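Side-chain contact in 5-carboxymethyl-2-hydroxymuconate semialdehyde dehydrogenase (Thermus thermophilus, PDB 2D4E), which probably oxidises 5-carboxymethyl-2-hydroxymuconate semialdehyde to the corresponding acid with NAD as the electron acceptor: residues V108-D113 / W172-M177. Residues are numbered along the deposited sequence; the frame is centred on the assembly and turned at random.
Sequences VMECLD and WNAPLM. With NA (sodium ion), chain I; NAD (nicotinamide-adenine-dinucleotide), chain K.
Glu110 of helix 103-114 reaches the first turn of helix 175-188 at Pro175 and Leu176. This joins helix 103-114 to the helix that follows strand 166-169 in the Rossmann-like, NAD-binding domain of the aldehyde dehydrogenase fold. Direct polar contact across the pair is a single hydrogen bond. Leu176 N gives its hydrogen to Glu110 OE2 at 3.1 Å, with an N-H...O angle of 159°. The donor arrives on the syn side of the carboxylate, 29° out of its plane. Glu110 CG lies anti to the backbone N (chi1 176°) and the chain stays extended beyond it, which carries the acid across to the helix start. With Ala174 at the N-cap, the carboxylate takes up an amide of the first turn, and its negative charge there is probably favoured by the helix dipole.

Two waters serve the other oxygen, both donating to Glu110 OE1. Water 1 also accepts from Met177 N, and water 2 also donates to Asn173 O. The carboxylate thus holds Leu176 N directly, and reaches Met177 N and Asn173 O through water. An alanine in place of Glu110 would probably leave Leu176 N without this acceptor and the two waters without their shared anchor.

Carbon atoms also press against the carboxylate oxygens. Pro175 CD sits 3.1 Å from Glu110 OE1, and the CB of Leu176 is 3.3 Å from Glu110 OE2. Thr204 of helix 203-214 touches both Glu110 and Leu176.

Bound groups lie beyond the contact on each segment. Trp172 N makes a weak hydrogen bond to O2N of the NAD pyrophosphate. One turn along from Glu110, Asp113 binds sodium with Ser46, Leu47 and Trp200, through its backbone O at 2.4 Å and its OD1 at 2.5 Å.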
ATOM      1  N   VAL C 108      26.712  30.212  -8.061  1.00 17.83           N
ATOM      2  CA  VAL C 108      27.745  31.162  -7.676  1.00 18.27           C
ATOM      3  C   VAL C 108      27.471  31.759  -6.302  1.00 19.59           C
ATOM      4  O   VAL C 108      28.364  31.851  -5.457  1.00 18.80           O
ATOM      5  CB  VAL C 108      27.866  32.309  -8.705  1.00 19.85           C
ATOM      6  CG1 VAL C 108      28.847  33.355  -8.201  1.00 21.32           C
ATOM      7  CG2 VAL C 108      28.332  31.754 -10.050  1.00 18.04           C
ATOM      8  N   MET C 109      26.229  32.161  -6.081  1.00 17.22           N
ATOM      9  CA  MET C 109      25.847  32.759  -4.814  1.00 21.02           C
ATOM     10  C   MET C 109      26.154  31.837  -3.633  1.00 17.45           C
ATOM     11  O   MET C 109      26.840  32.228  -2.685  1.00 19.26           O
ATOM     12  CB  MET C 109      24.356  33.093  -4.835  1.00 22.03           C
ATOM     13  CG  MET C 109      23.883  33.868  -3.631  1.00 26.79           C
ATOM     14  SD  MET C 109      22.163  34.353  -3.825  1.00 31.95           S
ATOM     15  CE  MET C 109      22.297  35.491  -5.194  1.00 22.76           C
ATOM     16  N   GLU C 110      25.650  30.609  -3.694  1.00 14.11           N
ATOM     17  CA  GLU C 110      25.871  29.667  -2.608  1.00 19.70           C
ATOM     18  C   GLU C 110      27.343  29.278  -2.488  1.00 18.59           C
ATOM     19  O   GLU C 110      27.841  29.024  -1.389  1.00 16.11           O
ATOM     20  CB  GLU C 110      24.997  28.426  -2.804  1.00 19.75           C
ATOM     21  CG  GLU C 110      25.225  27.340  -1.766  1.00 21.78           C
ATOM     22  CD  GLU C 110      24.038  26.401  -1.629  1.00 29.51           C
ATOM     23  OE1 GLU C 110      24.234  25.268  -1.143  1.00 31.36           O
ATOM     24  OE2 GLU C 110      22.910  26.799  -1.993  1.00 22.96           O
ATOM     25  N   CYS C 111      28.040  29.239  -3.617  1.00 16.50           N
ATOM     26  CA  CYS C 111      29.455  28.902  -3.615  1.00 16.93           C
ATOM     27  C   CYS C 111      30.227  29.966  -2.828  1.00 18.83           C
ATOM     28  O   CYS C 111      30.995  29.653  -1.917  1.00 17.67           O
ATOM     29  CB  CYS C 111      29.970  28.832  -5.051  1.00 21.60           C
ATOM     30  SG  CYS C 111      31.747  28.606  -5.180  1.00 21.30           S
ATOM     31  N   LEU C 112      30.005  31.228  -3.181  1.00 18.61           N
ATOM     32  CA  LEU C 112      30.667  32.340  -2.511  1.00 19.24           C
ATOM     33  C   LEU C 112      30.346  32.407  -1.022  1.00 20.75           C
ATOM     34  O   LEU C 112      31.217  32.681  -0.199  1.00 16.42           O
ATOM     35  CB  LEU C 112      30.243  33.667  -3.148  1.00 19.66           C
ATOM     36  CG  LEU C 112      30.658  33.964  -4.590  1.00 23.15           C
ATOM     37  CD1 LEU C 112      30.126  35.331  -4.995  1.00 20.57           C
ATOM     38  CD2 LEU C 112      32.173  33.935  -4.702  1.00 18.90           C
ATOM     39  N   ASP C 113      29.083  32.154  -0.697  1.00 20.98           N
ATOM     40  CA  ASP C 113      28.560  32.227   0.662  1.00 15.77           C
ATOM     41  C   ASP C 113      28.909  31.049   1.577  1.00 18.30           C
ATOM     42  O   ASP C 113      29.194  31.246   2.759  1.00 17.42           O
ATOM     43  CB  ASP C 113      27.031  32.384   0.569  1.00 18.89           C
ATOM     44  CG  ASP C 113      26.413  33.062   1.787  1.00 18.65           C
ATOM     45  OD1 ASP C 113      27.154  33.582   2.644  1.00 20.06           O
ATOM     46  OD2 ASP C 113      25.161  33.088   1.870  1.00 19.66           O
ATOM     47  N   TRP C 172      23.678  25.743   7.509  1.00 18.66           N
ATOM     48  CA  TRP C 172      24.517  26.552   6.624  1.00 18.74           C
ATOM     49  C   TRP C 172      25.309  25.866   5.516  1.00 17.84           C
ATOM     50  O   TRP C 172      25.790  26.545   4.614  1.00 20.86           O
ATOM     51  CB  TRP C 172      25.505  27.381   7.461  1.00 15.97           C
ATOM     52  CG  TRP C 172      26.342  26.572   8.430  1.00 15.14           C
ATOM     53  CD1 TRP C 172      26.197  26.521   9.786  1.00 18.55           C
ATOM     54  CD2 TRP C 172      27.426  25.686   8.111  1.00 12.10           C
ATOM     55  NE1 TRP C 172      27.118  25.660  10.332  1.00 13.85           N
ATOM     56  CE2 TRP C 172      27.884  25.132   9.328  1.00 20.55           C
ATOM     57  CE3 TRP C 172      28.052  25.302   6.916  1.00 15.75           C
ATOM     58  CZ2 TRP C 172      28.943  24.214   9.389  1.00 15.90           C
ATOM     59  CZ3 TRP C 172      29.106  24.389   6.974  1.00 16.84           C
ATOM     60  CH2 TRP C 172      29.539  23.856   8.206  1.00 19.11           C
ATOM     61  N   ASN C 173      25.444  24.546   5.558  1.00 16.85           N
ATOM     62  CA  ASN C 173      26.263  23.871   4.553  1.00 15.62           C
ATOM     63  C   ASN C 173      25.696  23.765   3.139  1.00 18.69           C
ATOM     64  O   ASN C 173      26.433  23.965   2.170  1.00 19.96           O
ATOM     65  CB  ASN C 173      26.701  22.489   5.070  1.00 13.69           C
ATOM     66  CG  ASN C 173      25.575  21.483   5.099  1.00 18.71           C
ATOM     67  OD1 ASN C 173      24.446  21.801   5.480  1.00 14.73           O
ATOM     68  ND2 ASN C 173      25.879  20.249   4.708  1.00 13.19           N
ATOM     69  N   ALA C 174      24.404  23.474   3.010  1.00 15.01           N
ATOM     70  CA  ALA C 174      23.781  23.351   1.687  1.00 18.34           C
ATOM     71  C   ALA C 174      22.408  24.035   1.679  1.00 20.83           C
ATOM     72  O   ALA C 174      21.375  23.375   1.568  1.00 18.41           O
ATOM     73  CB  ALA C 174      23.641  21.873   1.314  1.00 13.98           C
ATOM     74  N   PRO C 175      22.394  25.375   1.768  1.00 24.24           N
ATOM     75  CA  PRO C 175      21.204  26.235   1.791  1.00 24.20           C
ATOM     76  C   PRO C 175      20.082  25.914   0.811  1.00 24.04           C
ATOM     77  O   PRO C 175      18.950  25.669   1.222  1.00 23.57           O
ATOM     78  CB  PRO C 175      21.785  27.629   1.558  1.00 25.21           C
ATOM     79  CG  PRO C 175      23.108  27.539   2.220  1.00 28.60           C
ATOM     80  CD  PRO C 175      23.617  26.197   1.752  1.00 23.66           C
ATOM     81  N   LEU C 176      20.386  25.923  -0.481  1.00 17.76           N
ATOM     82  CA  LEU C 176      19.361  25.655  -1.485  1.00 19.31           C
ATOM     83  C   LEU C 176      18.805  24.235  -1.447  1.00 19.40           C
ATOM     84  O   LEU C 176      17.592  24.040  -1.387  1.00 19.66           O
ATOM     85  CB  LEU C 176      19.896  25.944  -2.890  1.00 15.68           C
ATOM     86  CG  LEU C 176      18.823  25.886  -3.979  1.00 19.12           C
ATOM     87  CD1 LEU C 176      17.832  27.031  -3.780  1.00 16.09           C
ATOM     88  CD2 LEU C 176      19.469  25.978  -5.348  1.00 19.17           C
ATOM     89  N   MET C 177      19.691  23.246  -1.488  1.00 16.48           N
ATOM     90  CA  MET C 177      19.269  21.845  -1.484  1.00 18.93           C
ATOM     91  C   MET C 177      18.488  21.435  -0.241  1.00 18.20           C
ATOM     92  O   MET C 177      17.441  20.799  -0.339  1.00 19.37           O
ATOM     93  CB  MET C 177      20.488  20.930  -1.649  1.00 22.02           C
ATOM     94  CG  MET C 177      20.213  19.442  -1.488  0.50 24.89           C
ATOM     95  SD  MET C 177      19.017  18.800  -2.660  0.50 26.26           S
ATOM     96  CE  MET C 177      17.988  17.808  -1.571  0.50 25.21           C
TER
HETATM   97 NA    NA I1903      28.877  32.992   4.304  1.00 21.11          NA
HETATM   98  PA  NAD K1701      22.495  24.532  13.807  1.00 28.04           P
HETATM   99  O1A NAD K1701      23.005  25.447  14.823  1.00 35.18           O
HETATM  100  O2A NAD K1701      21.591  23.518  14.376  1.00 32.03           O
HETATM  101  O5B NAD K1701      21.669  25.266  12.619  1.00 29.93           O
HETATM  102  C5B NAD K1701      20.417  24.781  12.029  1.00 24.02           C
HETATM  103  C4B NAD K1701      19.394  25.891  12.129  1.00 26.30           C
HETATM  104  O4B NAD K1701      19.085  25.967  13.538  1.00 25.28           O
HETATM  105  C3B NAD K1701      19.925  27.306  11.766  1.00 24.85           C
HETATM  106  O3B NAD K1701      19.088  27.922  10.764  1.00 20.81           O
HETATM  107  C2B NAD K1701      19.914  28.026  13.124  1.00 25.91           C
HETATM  108  O2B NAD K1701      19.681  29.449  13.014  1.00 22.44           O
HETATM  109  C1B NAD K1701      18.816  27.283  13.857  1.00 21.50           C
HETATM  110  N9A NAD K1701      18.918  27.420  15.299  1.00 23.48           N
HETATM  111  C8A NAD K1701      20.041  27.405  16.107  1.00 20.45           C
HETATM  112  N7A NAD K1701      19.766  27.566  17.423  1.00 22.94           N
HETATM  113  C5A NAD K1701      18.376  27.687  17.432  1.00 20.50           C
HETATM  114  C6A NAD K1701      17.436  27.883  18.513  1.00 26.71           C
HETATM  115  N6A NAD K1701      17.806  27.990  19.792  1.00 28.32           N
HETATM  116  N1A NAD K1701      16.096  27.960  18.160  1.00 22.55           N
HETATM  117  C2A NAD K1701      15.718  27.850  16.825  1.00 20.01           C
HETATM  118  N3A NAD K1701      16.505  27.673  15.773  1.00 23.38           N
HETATM  119  C4A NAD K1701      17.831  27.597  16.132  1.00 23.35           C
HETATM  120  O3  NAD K1701      23.700  23.908  13.118  1.00 38.43           O
HETATM  121  PN  NAD K1701      24.364  23.850  11.679  1.00 29.83           P
HETATM  122  O1N NAD K1701      25.768  24.265  11.875  1.00 41.02           O
HETATM  123  O2N NAD K1701      23.567  24.662  10.744  1.00 31.72           O
HETATM  124  O5D NAD K1701      24.254  22.307  11.600  1.00 42.63           O
HETATM  125  C5D NAD K1701      25.023  21.423  10.820  1.00 23.70           C
HETATM  126  C4D NAD K1701      24.384  20.175  11.342  1.00 23.47           C
HETATM  127  O4D NAD K1701      23.204  19.812  10.591  1.00 21.05           O
HETATM  128  C3D NAD K1701      25.278  18.951  11.481  1.00 23.42           C
HETATM  129  O3D NAD K1701      25.186  18.337  12.782  1.00 29.39           O
HETATM  130  C2D NAD K1701      24.763  18.081  10.336  1.00 19.11           C
HETATM  131  O2D NAD K1701      25.035  16.687  10.592  1.00 20.88           O
HETATM  132  C1D NAD K1701      23.296  18.447  10.312  1.00 22.68           C
HETATM  133  N1N NAD K1701      22.637  18.134   9.034  1.00 23.91           N
HETATM  134  C2N NAD K1701      21.800  17.031   9.117  1.00 20.92           C
HETATM  135  C3N NAD K1701      21.153  16.663   7.947  1.00 23.47           C
HETATM  136  C7N NAD K1701      20.225  15.459   7.895  1.00 20.13           C
HETATM  137  O7N NAD K1701      19.683  15.191   6.838  1.00 25.59           O
HETATM  138  N7N NAD K1701      20.026  14.712   8.996  1.00 21.78           N
HETATM  139  C4N NAD K1701      21.351  17.404   6.693  1.00 25.85           C
HETATM  140  C5N NAD K1701      22.239  18.516   6.763  1.00 20.86           C
HETATM  141  C6N NAD K1701      22.910  18.937   7.879  1.00 19.12           C
HETATM  142  O   HOH W   1      22.601  23.475  -2.030  1.00 13.15           O
HETATM  143  O   HOH W   2      26.815  24.511  -0.518  1.00 15.13           O
HETATM  144  O   HOH W   3      30.056  32.339   6.367  1.00 18.04           O